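Glycosyl hydrolases family 31 family protein (Aspergillus niger, PDB 6DRU) catalyses the release of alpha-xylose from the non-reducing terminal glucose of xyloglucan oligosaccharides as an alpha-xylosidase of glycosyl hydrolase family 31. Local coordinates at residues W191-G197 / F208-T213; V542-W547 / A696-I701; T548-M554 / Y588-R592. All blocks are in the same frame, centred on the assembly; numbering follows the deposited sequence.

Interaction 1. Residues W191-G197 / F208-T213; sequences WNMPAEG and FTAAST
The indole of W191 lies flat against the side chain of F208. F208 CB stands over the middle of the six-membered ring, 3.4 Å from its centroid and only 9° off the ring normal, a CH-pi contact. Past CB the phenyl slides along the indole in the opposite direction: its plane is tilted 16° from that of the five-membered ring, but the two rings barely overlap. The other face of the indole carries M193 CG, near the rim, so the ring is sandwiched between methionine and phenylalanine. From there the M193 chain bends at chi2 and again at chi3, which brings CE to A210 CB at 3.7 Å and across the side chain of T213, whose hydroxyl is bonded to L215 O. A195 CB packs on A210 CB and on S212 O. The one hydrogen bond between the segments runs from A211 N to E196 O, 2.9 Å. Beside it G197 CA comes within 3.6 Å of T209 O in a CA-H...O contact. The loop between strands 187-191 and 197-201 is thereby folded onto strand 205-213, joining the sheet that contains strand 187-191 to the one that contains 197-201 and 205-213. With a single backbone bond between the segments, their cohesion rests mainly on apolar and aromatic packing.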
loop_
_atom_site.group_PDB
_atom_site.type_symbol
_atom_site.label_atom_id
_atom_site.label_comp_id
_atom_site.label_asym_id
_atom_site.label_seq_id
_atom_site.Cartn_x
_atom_site.Cartn_y
_atom_site.Cartn_z
ATOM N N TRP A 191 -20.331 -17.357 -3.784
ATOM C CA TRP A 191 -19.174 -16.667 -3.213
ATOM C C TRP A 191 -19.717 -15.534 -2.350
ATOM O O TRP A 191 -19.935 -14.415 -2.818
ATOM C CB TRP A 191 -18.256 -16.183 -4.330
ATOM C CG TRP A 191 -16.999 -15.460 -3.926
ATOM C CD1 TRP A 191 -16.769 -14.117 -4.008
ATOM C CD2 TRP A 191 -15.787 -16.042 -3.426
ATOM N NE1 TRP A 191 -15.499 -13.824 -3.578
ATOM C CE2 TRP A 191 -14.875 -14.987 -3.215
ATOM C CE3 TRP A 191 -15.386 -17.348 -3.128
ATOM C CZ2 TRP A 191 -13.591 -15.199 -2.717
ATOM C CZ3 TRP A 191 -14.108 -17.555 -2.635
ATOM C CH2 TRP A 191 -13.226 -16.486 -2.436
ATOM N N ASN A 192 -19.955 -15.839 -1.073
ATOM C CA ASN A 192 -20.628 -14.925 -0.145
ATOM C C ASN A 192 -19.644 -13.860 0.344
ATOM O O ASN A 192 -19.180 -13.858 1.487
ATOM C CB ASN A 192 -21.231 -15.704 1.017
ATOM C CG ASN A 192 -22.093 -14.840 1.916
ATOM O OD1 ASN A 192 -22.662 -13.838 1.480
ATOM N ND2 ASN A 192 -22.195 -15.224 3.183
ATOM N N MET A 193 -19.330 -12.927 -0.559
ATOM C CA MET A 193 -18.327 -11.904 -0.304
ATOM C C MET A 193 -18.795 -10.574 -0.885
ATOM O O MET A 193 -19.220 -10.527 -2.053
ATOM C CB MET A 193 -16.976 -12.299 -0.908
ATOM C CG MET A 193 -16.458 -13.655 -0.458
ATOM S SD MET A 193 -15.693 -13.599 1.170
ATOM C CE MET A 193 -14.090 -12.918 0.755
ATOM N N PRO A 194 -18.742 -9.487 -0.114
ATOM C CA PRO A 194 -19.086 -8.163 -0.647
ATOM C C PRO A 194 -17.929 -7.418 -1.297
ATOM O O PRO A 194 -18.136 -6.298 -1.777
ATOM C CB PRO A 194 -19.557 -7.424 0.611
ATOM C CG PRO A 194 -18.703 -7.992 1.689
ATOM C CD PRO A 194 -18.470 -9.443 1.333
ATOM N N ALA A 195 -16.735 -7.999 -1.329
ATOM C CA ALA A 195 -15.576 -7.314 -1.875
ATOM C C ALA A 195 -15.555 -7.397 -3.395
ATOM O O ALA A 195 -16.006 -8.377 -3.994
ATOM C CB ALA A 195 -14.284 -7.907 -1.307
ATOM N N GLU A 196 -15.026 -6.348 -4.019
ATOM C CA GLU A 196 -14.769 -6.401 -5.448
ATOM C C GLU A 196 -13.675 -7.420 -5.741
ATOM O O GLU A 196 -12.835 -7.733 -4.893
ATOM C CB GLU A 196 -14.365 -5.024 -5.976
ATOM C CG GLU A 196 -15.485 -3.999 -5.955
ATOM C CD GLU A 196 -15.149 -2.748 -6.748
ATOM O OE1 GLU A 196 -13.959 -2.542 -7.062
ATOM O OE2 GLU A 196 -16.078 -1.972 -7.060
ATOM N N GLY A 197 -13.691 -7.946 -6.960
ATOM C CA GLY A 197 -12.721 -8.958 -7.318
ATOM C C GLY A 197 -12.830 -9.471 -8.736
ATOM O O GLY A 197 -12.869 -8.691 -9.692
ATOM N N PHE A 208 -11.997 -17.482 -7.649
ATOM C CA PHE A 208 -12.623 -16.274 -7.132
ATOM C C PHE A 208 -11.601 -15.500 -6.315
ATOM O O PHE A 208 -10.787 -16.095 -5.601
ATOM C CB PHE A 208 -13.841 -16.605 -6.268
ATOM C CG PHE A 208 -14.932 -17.317 -7.009
ATOM C CD1 PHE A 208 -14.928 -18.698 -7.117
ATOM C CD2 PHE A 208 -15.963 -16.606 -7.601
ATOM C CE1 PHE A 208 -15.933 -19.359 -7.802
ATOM C CE2 PHE A 208 -16.971 -17.259 -8.287
ATOM C CZ PHE A 208 -16.955 -18.639 -8.388
ATOM N N THR A 209 -11.644 -14.171 -6.415
ATOM C CA THR A 209 -10.718 -13.314 -5.689
ATOM C C THR A 209 -11.484 -12.248 -4.917
ATOM O O THR A 209 -12.608 -11.885 -5.272
ATOM C CB THR A 209 -9.702 -12.628 -6.621
ATOM O OG1 THR A 209 -10.369 -11.654 -7.432
ATOM C CG2 THR A 209 -9.014 -13.647 -7.520
ATOM N N ALA A 210 -10.856 -11.755 -3.852
ATOM C CA ALA A 210 -11.395 -10.670 -3.042
ATOM C C ALA A 210 -10.298 -9.637 -2.841
ATOM O O ALA A 210 -9.213 -9.972 -2.354
ATOM C CB ALA A 210 -11.907 -11.187 -1.694
ATOM N N ALA A 211 -10.580 -8.386 -3.217
ATOM C CA ALA A 211 -9.556 -7.344 -3.166
ATOM C C ALA A 211 -9.104 -7.072 -1.736
ATOM O O ALA A 211 -7.903 -6.935 -1.472
ATOM C CB ALA A 211 -10.081 -6.064 -3.813
ATOM N N SER A 212 -10.047 -6.985 -0.803
ATOM C CA SER A 212 -9.723 -6.737 0.594
ATOM C C SER A 212 -10.824 -7.337 1.450
ATOM O O SER A 212 -12.005 -7.053 1.230
ATOM C CB SER A 212 -9.576 -5.237 0.876
ATOM O OG SER A 212 -9.370 -4.992 2.258
ATOM N N THR A 213 -10.438 -8.166 2.413
ATOM C CA THR A 213 -11.408 -8.831 3.270
ATOM C C THR A 213 -10.707 -9.303 4.534
ATOM O O THR A 213 -9.477 -9.306 4.624
ATOM C CB THR A 213 -12.077 -10.007 2.551
ATOM O OG1 THR A 213 -13.097 -10.566 3.389
ATOM C CG2 THR A 213 -11.052 -11.084 2.226
#

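Interaction 2. Residues V542-W547 / A696-I701; sequences VRWLAW and APLQHI
R543 reaches from its helix into the loop 696-701 and meets three backbone carbonyls. The polar part of the contact is carried by its guanidinium. R543 NH2 gives a nearly straight hydrogen bond to A696 O (3.1 Å, 178° at the hydrogen); the acceptor lies in the guanidinium plane, whereas the donor sits 42° out of the carbonyl plane. R543 NH1 comes to 2.9 Å from P697 O and 3.2 Å from H700 O. Concentrating carbonyl oxygens around the group probably helps stabilise its positive charge in this buried place. A bend at chi2 (-67°) turns the arginine chain, and L698 CA then lies over the centre of one guanidinium face.

The turn itself is a type I beta turn from P697 to H700, closed by H700 N to P697 O.

Apolar contacts flank the arginine. V542 CG1 meets L698 CD1 at 3.7 Å, the two side chains crossing at about a right angle. One helical turn on, A546 CB faces I701 CB at 4.1 Å. I701 is extended, and its CD1 touches the backbone at W547 CA, 3.5 Å away, while lying near the edge of the W547 ring.

The contact joins helix 535-548 of the TIM-barrel domain to the loop between strands 690-695 and 703-705 of the C-terminal domain. Helix 582-594 lies alongside: I584 touches V542, and Y588 packs on both A546 and I701. Helix 492-508 meets helix 535-548 through R543 and W547, and W547 NE1 is bonded to Y643 OH of strand 643-645.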
loop_
_atom_site.group_PDB
_atom_site.type_symbol
_atom_site.label_atom_id
_atom_site.label_comp_id
_atom_site.label_asym_id
_atom_site.label_seq_id
_atom_site.Cartn_x
_atom_site.Cartn_y
_atom_site.Cartn_z
ATOM N N VAL A 542 -42.013 -2.364 -32.574
ATOM C CA VAL A 542 -43.158 -3.265 -32.470
ATOM C C VAL A 542 -42.693 -4.686 -32.177
ATOM O O VAL A 542 -43.320 -5.410 -31.395
ATOM C CB VAL A 542 -44.012 -3.187 -33.748
ATOM C CG1 VAL A 542 -45.048 -4.298 -33.768
ATOM C CG2 VAL A 542 -44.694 -1.829 -33.836
ATOM N N ARG A 543 -41.579 -5.103 -32.784
ATOM C CA ARG A 543 -40.985 -6.389 -32.430
ATOM C C ARG A 543 -40.558 -6.407 -30.968
ATOM O O ARG A 543 -40.779 -7.394 -30.257
ATOM C CB ARG A 543 -39.791 -6.685 -33.336
ATOM C CG ARG A 543 -40.133 -6.869 -34.805
ATOM C CD ARG A 543 -40.966 -8.118 -35.026
ATOM N NE ARG A 543 -40.977 -8.513 -36.429
ATOM C CZ ARG A 543 -41.638 -9.564 -36.901
ATOM N NH1 ARG A 543 -42.344 -10.329 -36.080
ATOM N NH2 ARG A 543 -41.592 -9.853 -38.195
ATOM N N TRP A 544 -39.946 -5.315 -30.503
ATOM C CA TRP A 544 -39.449 -5.248 -29.133
ATOM C C TRP A 544 -40.598 -5.186 -28.132
ATOM O O TRP A 544 -40.596 -5.902 -27.123
ATOM C CB TRP A 544 -38.529 -4.036 -28.987
ATOM C CG TRP A 544 -37.449 -4.181 -27.962
ATOM C CD1 TRP A 544 -37.553 -4.757 -26.731
ATOM C CD2 TRP A 544 -36.094 -3.732 -28.082
ATOM N NE1 TRP A 544 -36.346 -4.695 -26.076
ATOM C CE2 TRP A 544 -35.434 -4.070 -26.885
ATOM C CE3 TRP A 544 -35.375 -3.077 -29.087
ATOM C CZ2 TRP A 544 -34.091 -3.776 -26.666
ATOM C CZ3 TRP A 544 -34.041 -2.785 -28.867
ATOM C CH2 TRP A 544 -33.413 -3.135 -27.667
ATOM N N LEU A 545 -41.585 -4.323 -28.392
ATOM C CA LEU A 545 -42.728 -4.194 -27.492
ATOM C C LEU A 545 -43.490 -5.508 -27.371
ATOM O O LEU A 545 -44.011 -5.836 -26.299
ATOM C CB LEU A 545 -43.649 -3.074 -27.986
ATOM C CG LEU A 545 -44.759 -2.530 -27.078
ATOM C CD1 LEU A 545 -46.017 -3.387 -27.128
ATOM C CD2 LEU A 545 -44.260 -2.394 -25.649
ATOM N N ALA A 546 -43.570 -6.271 -28.463
ATOM C CA ALA A 546 -44.247 -7.562 -28.415
ATOM C C ALA A 546 -43.533 -8.525 -27.475
ATOM O O ALA A 546 -44.177 -9.311 -26.771
ATOM C CB ALA A 546 -44.346 -8.156 -29.820
ATOM N N TRP A 547 -42.198 -8.473 -27.445
ATOM C CA TRP A 547 -41.440 -9.372 -26.581
ATOM C C TRP A 547 -41.677 -9.059 -25.109
ATOM O O TRP A 547 -41.764 -9.974 -24.281
ATOM C CB TRP A 547 -39.952 -9.289 -26.913
ATOM C CG TRP A 547 -39.090 -10.081 -25.980
ATOM C CD1 TRP A 547 -39.331 -11.339 -25.510
ATOM C CD2 TRP A 547 -37.852 -9.664 -25.394
ATOM N NE1 TRP A 547 -38.316 -11.735 -24.672
ATOM C CE2 TRP A 547 -37.396 -10.723 -24.583
ATOM C CE3 TRP A 547 -37.084 -8.499 -25.477
ATOM C CZ2 TRP A 547 -36.208 -10.651 -23.861
ATOM C CZ3 TRP A 547 -35.905 -8.430 -24.760
ATOM C CH2 TRP A 547 -35.477 -9.499 -23.963
ATOM N N ALA A 696 -44.271 -15.399 -39.126
ATOM C CA ALA A 696 -43.975 -14.325 -38.180
ATOM C C ALA A 696 -44.145 -12.978 -38.869
ATOM O O ALA A 696 -43.157 -12.320 -39.220
ATOM C CB ALA A 696 -42.567 -14.472 -37.603
ATOM N N PRO A 697 -45.389 -12.537 -39.088
ATOM C CA PRO A 697 -45.597 -11.160 -39.556
ATOM C C PRO A 697 -45.256 -10.163 -38.460
ATOM O O PRO A 697 -44.913 -10.567 -37.343
ATOM C CB PRO A 697 -47.087 -11.132 -39.919
ATOM C CG PRO A 697 -47.695 -12.172 -39.043
ATOM C CD PRO A 697 -46.663 -13.256 -38.902
ATOM N N LEU A 698 -45.356 -8.863 -38.746
ATOM C CA LEU A 698 -44.906 -7.873 -37.775
ATOM C C LEU A 698 -45.784 -7.849 -36.530
ATOM O O LEU A 698 -45.301 -7.484 -35.451
ATOM C CB LEU A 698 -44.854 -6.484 -38.422
ATOM C CG LEU A 698 -44.727 -5.265 -37.507
ATOM C CD1 LEU A 698 -43.333 -5.204 -36.910
ATOM C CD2 LEU A 698 -45.039 -3.988 -38.266
ATOM N N GLN A 699 -47.042 -8.269 -36.642
ATOM C CA GLN A 699 -47.964 -8.246 -35.517
ATOM C C GLN A 699 -47.894 -9.500 -34.656
ATOM O O GLN A 699 -48.527 -9.536 -33.595
ATOM C CB GLN A 699 -49.404 -8.063 -36.011
ATOM C CG GLN A 699 -49.529 -7.351 -37.349
ATOM C CD GLN A 699 -49.389 -8.292 -38.529
ATOM O OE1 GLN A 699 -49.671 -9.484 -38.419
ATOM N NE2 GLN A 699 -48.951 -7.760 -39.664
ATOM N N HIS A 700 -47.159 -10.524 -35.082
ATOM C CA HIS A 700 -47.095 -11.798 -34.376
ATOM C C HIS A 700 -45.673 -12.060 -33.902
ATOM O O HIS A 700 -44.724 -11.956 -34.686
ATOM C CB HIS A 700 -47.575 -12.943 -35.274
ATOM C CG HIS A 700 -49.032 -12.875 -35.611
ATOM N ND1 HIS A 700 -49.929 -12.119 -34.889
ATOM C CD2 HIS A 700 -49.747 -13.464 -36.599
ATOM C CE1 HIS A 700 -51.134 -12.248 -35.413
ATOM N NE2 HIS A 700 -51.052 -13.058 -36.453
ATOM N N ILE A 701 -45.529 -12.392 -32.628
ATOM C CA ILE A 701 -44.250 -12.806 -32.053
ATOM C C ILE A 701 -44.260 -14.324 -31.912
ATOM O O ILE A 701 -45.229 -14.874 -31.369
ATOM C CB ILE A 701 -43.982 -12.127 -30.695
ATOM C CG1 ILE A 701 -42.674 -12.649 -30.096
ATOM C CG2 ILE A 701 -45.159 -12.300 -29.736
ATOM C CD1 ILE A 701 -42.293 -11.988 -28.808
#

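Interaction 3. Residues T548-M554 / Y588-R592; sequences TTFLPFM and YIHLR
Swung away from its own amide at chi1 (175°) and bent at chi2 (72°), R592 sends its guanidinium from helix 582-594 into the curl of 548-554, while M554, extended throughout, runs past it in the opposite direction. This is packing within the family 31 TIM-barrel domain: the loop leads from helix 535-548 to the barrel strand 554-555, which pairs with strand 252-254.

The guanidinium is ringed by carbonyls. R592 NH1 bonds to both T549 O (2.9 Å) and L551 O (2.8 Å), and R592 NH2 to P552 O (3.1 Å). All three oxygens lie at the guanidinium edge, close to its plane, but they are used differently: L551 O receives NH1 nearly head-on, whereas the donors to T549 O and P552 O stand well out of those carbonyl planes. NE is bonded to L250 O, so four backbone oxygens fix the rotation of the group and probably offset its charge in the buried interior. M554 N lies over one face, toward the rim.

The aliphatic part of the arginine is covered too. M554 SD lies 3.6 Å from R592 CB, and T549 CG2 approaches the same CB. T549 crosses Y588 at about a right angle, its OG1 3.5 Å from Y588 CD1; this hydroxyl is bonded to A546 O in the preceding helix. F550 reaches back to the helix with its ring tip, CZ meeting L591 CD2 at 3.7 Å, and its edge faces that of Y588. A water bridges the two segments, accepting from M554 N at 2.9 Å and, weakly, from R592 NH2.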
loop_
_atom_site.group_PDB
_atom_site.type_symbol
_atom_site.label_atom_id
_atom_site.label_comp_id
_atom_site.label_asym_id
_atom_site.label_seq_id
_atom_site.Cartn_x
_atom_site.Cartn_y
_atom_site.Cartn_z
ATOM N N THR A 548 -41.783 -7.773 -24.763
ATOM C CA THR A 548 -41.971 -7.394 -23.367
ATOM C C THR A 548 -43.284 -7.916 -22.799
ATOM O O THR A 548 -43.432 -7.979 -21.574
ATOM C CB THR A 548 -41.909 -5.874 -23.221
ATOM O OG1 THR A 548 -43.040 -5.283 -23.872
ATOM C CG2 THR A 548 -40.634 -5.337 -23.847
ATOM N N THR A 549 -44.239 -8.287 -23.657
ATOM C CA THR A 549 -45.456 -8.929 -23.173
ATOM C C THR A 549 -45.146 -10.241 -22.465
ATOM O O THR A 549 -45.823 -10.600 -21.495
ATOM C CB THR A 549 -46.422 -9.177 -24.333
ATOM O OG1 THR A 549 -46.486 -8.009 -25.163
ATOM C CG2 THR A 549 -47.817 -9.498 -23.807
ATOM N N PHE A 550 -44.124 -10.958 -22.927
ATOM C CA PHE A 550 -43.766 -12.248 -22.353
ATOM C C PHE A 550 -42.473 -12.136 -21.554
ATOM O O PHE A 550 -41.541 -12.924 -21.739
ATOM C CB PHE A 550 -43.656 -13.297 -23.459
ATOM C CG PHE A 550 -44.897 -13.410 -24.297
ATOM C CD1 PHE A 550 -45.920 -14.268 -23.929
ATOM C CD2 PHE A 550 -45.049 -12.647 -25.445
ATOM C CE1 PHE A 550 -47.066 -14.368 -24.690
ATOM C CE2 PHE A 550 -46.193 -12.743 -26.211
ATOM C CZ PHE A 550 -47.204 -13.605 -25.834
ATOM N N LEU A 551 -42.420 -11.155 -20.665
ATOM C CA LEU A 551 -41.331 -10.924 -19.730
ATOM C C LEU A 551 -41.921 -10.743 -18.343
ATOM O O LEU A 551 -43.117 -10.465 -18.203
ATOM C CB LEU A 551 -40.511 -9.684 -20.116
ATOM C CG LEU A 551 -39.551 -9.837 -21.291
ATOM C CD1 LEU A 551 -38.884 -8.511 -21.608
ATOM C CD2 LEU A 551 -38.512 -10.901 -20.980
ATOM N N PRO A 552 -41.116 -10.927 -17.290
ATOM C CA PRO A 552 -41.658 -10.791 -15.927
ATOM C C PRO A 552 -42.374 -9.476 -15.685
ATOM O O PRO A 552 -43.363 -9.446 -14.943
ATOM C CB PRO A 552 -40.410 -10.932 -15.049
ATOM C CG PRO A 552 -39.520 -11.827 -15.838
ATOM C CD PRO A 552 -39.726 -11.424 -17.276
ATOM N N PHE A 553 -41.917 -8.389 -16.301
ATOM C CA PHE A 553 -42.599 -7.107 -16.227
ATOM C C PHE A 553 -42.575 -6.456 -17.599
ATOM O O PHE A 553 -41.522 -6.391 -18.239
ATOM C CB PHE A 553 -41.953 -6.184 -15.184
ATOM C CG PHE A 553 -42.139 -6.652 -13.768
ATOM C CD1 PHE A 553 -43.269 -6.295 -13.049
ATOM C CD2 PHE A 553 -41.188 -7.454 -13.157
ATOM C CE1 PHE A 553 -43.448 -6.729 -11.746
ATOM C CE2 PHE A 553 -41.362 -7.890 -11.857
ATOM C CZ PHE A 553 -42.492 -7.526 -11.151
ATOM N N MET A 554 -43.734 -5.986 -18.050
ATOM C CA MET A 554 -43.867 -5.333 -19.345
ATOM C C MET A 554 -43.772 -3.826 -19.137
ATOM O O MET A 554 -44.679 -3.214 -18.563
ATOM C CB MET A 554 -45.185 -5.715 -20.015
ATOM C CG MET A 554 -45.314 -5.226 -21.446
ATOM S SD MET A 554 -47.002 -5.320 -22.065
ATOM C CE MET A 554 -46.782 -4.709 -23.732
ATOM N N TYR A 588 -51.104 -6.071 -27.894
ATOM C CA TYR A 588 -50.205 -6.706 -26.938
ATOM C C TYR A 588 -50.416 -6.174 -25.527
ATOM O O TYR A 588 -50.175 -6.897 -24.554
ATOM C CB TYR A 588 -48.756 -6.521 -27.382
ATOM C CG TYR A 588 -48.341 -7.491 -28.464
ATOM C CD1 TYR A 588 -48.072 -8.820 -28.161
ATOM C CD2 TYR A 588 -48.229 -7.085 -29.787
ATOM C CE1 TYR A 588 -47.697 -9.717 -29.145
ATOM C CE2 TYR A 588 -47.854 -7.974 -30.777
ATOM C CZ TYR A 588 -47.590 -9.288 -30.450
ATOM O OH TYR A 588 -47.215 -10.178 -31.429
ATOM N N ILE A 589 -50.856 -4.921 -25.393
ATOM C CA ILE A 589 -51.223 -4.403 -24.078
ATOM C C ILE A 589 -52.405 -5.183 -23.516
ATOM O O ILE A 589 -52.416 -5.565 -22.340
ATOM C CB ILE A 589 -51.524 -2.894 -24.158
ATOM C CG1 ILE A 589 -50.244 -2.111 -24.457
ATOM C CG2 ILE A 589 -52.161 -2.405 -22.865
ATOM C CD1 ILE A 589 -50.454 -0.616 -24.563
ATOM N N HIS A 590 -53.419 -5.432 -24.348
ATOM C CA HIS A 590 -54.564 -6.221 -23.904
ATOM C C HIS A 590 -54.173 -7.670 -23.634
ATOM O O HIS A 590 -54.649 -8.275 -22.666
ATOM C CB HIS A 590 -55.681 -6.150 -24.943
ATOM C CG HIS A 590 -56.499 -4.899 -24.866
ATOM N ND1 HIS A 590 -56.483 -3.937 -25.852
ATOM C CD2 HIS A 590 -57.362 -4.456 -23.921
ATOM C CE1 HIS A 590 -57.299 -2.953 -25.518
ATOM N NE2 HIS A 590 -57.845 -3.243 -24.351
ATOM N N LEU A 591 -53.315 -8.245 -24.482
ATOM C CA LEU A 591 -52.850 -9.610 -24.254
ATOM C C LEU A 591 -52.111 -9.725 -22.926
ATOM O O LEU A 591 -52.219 -10.741 -22.230
ATOM C CB LEU A 591 -51.953 -10.061 -25.407
ATOM C CG LEU A 591 -51.282 -11.428 -25.253
ATOM C CD1 LEU A 591 -52.327 -12.527 -25.114
ATOM C CD2 LEU A 591 -50.350 -11.710 -26.424
ATOM N N ARG A 592 -51.351 -8.688 -22.562
ATOM C CA ARG A 592 -50.647 -8.686 -21.284
ATOM C C ARG A 592 -51.624 -8.817 -20.123
ATOM O O ARG A 592 -51.409 -9.613 -19.201
ATOM C CB ARG A 592 -49.814 -7.411 -21.153
ATOM C CG ARG A 592 -49.127 -7.236 -19.808
ATOM C CD ARG A 592 -47.978 -8.214 -19.642
ATOM N NE ARG A 592 -47.341 -8.087 -18.336
ATOM C CZ ARG A 592 -46.253 -8.757 -17.968
ATOM N NH1 ARG A 592 -45.677 -9.606 -18.809
ATOM N NH2 ARG A 592 -45.741 -8.578 -16.759
HETATM O O HOH W 1 -45.823 -5.771 -16.031
#

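How the interactions relate
Interactions 2 and 3 are neighbours, their centres about 11 Å apart, and share the boundary of helices 535-548 and 582-594; interaction 3 is nested in the chain loop closed by interaction 2. Y588 ties them directly: its OH lies 2.6 Å from Q699 O, a probable hydrogen bond. Interaction 1 lies across the chain's centre, about 38 Å from interaction 3 between centres, where the loop after strand 187-191 meets strand 205-213. All three are largely buried, interaction 3 entirely so. Between domains and inside the barrel domain, an arginine from a helix meets loop carbonyls; between the sheets of interaction 1, aromatic and methyl packing dominates.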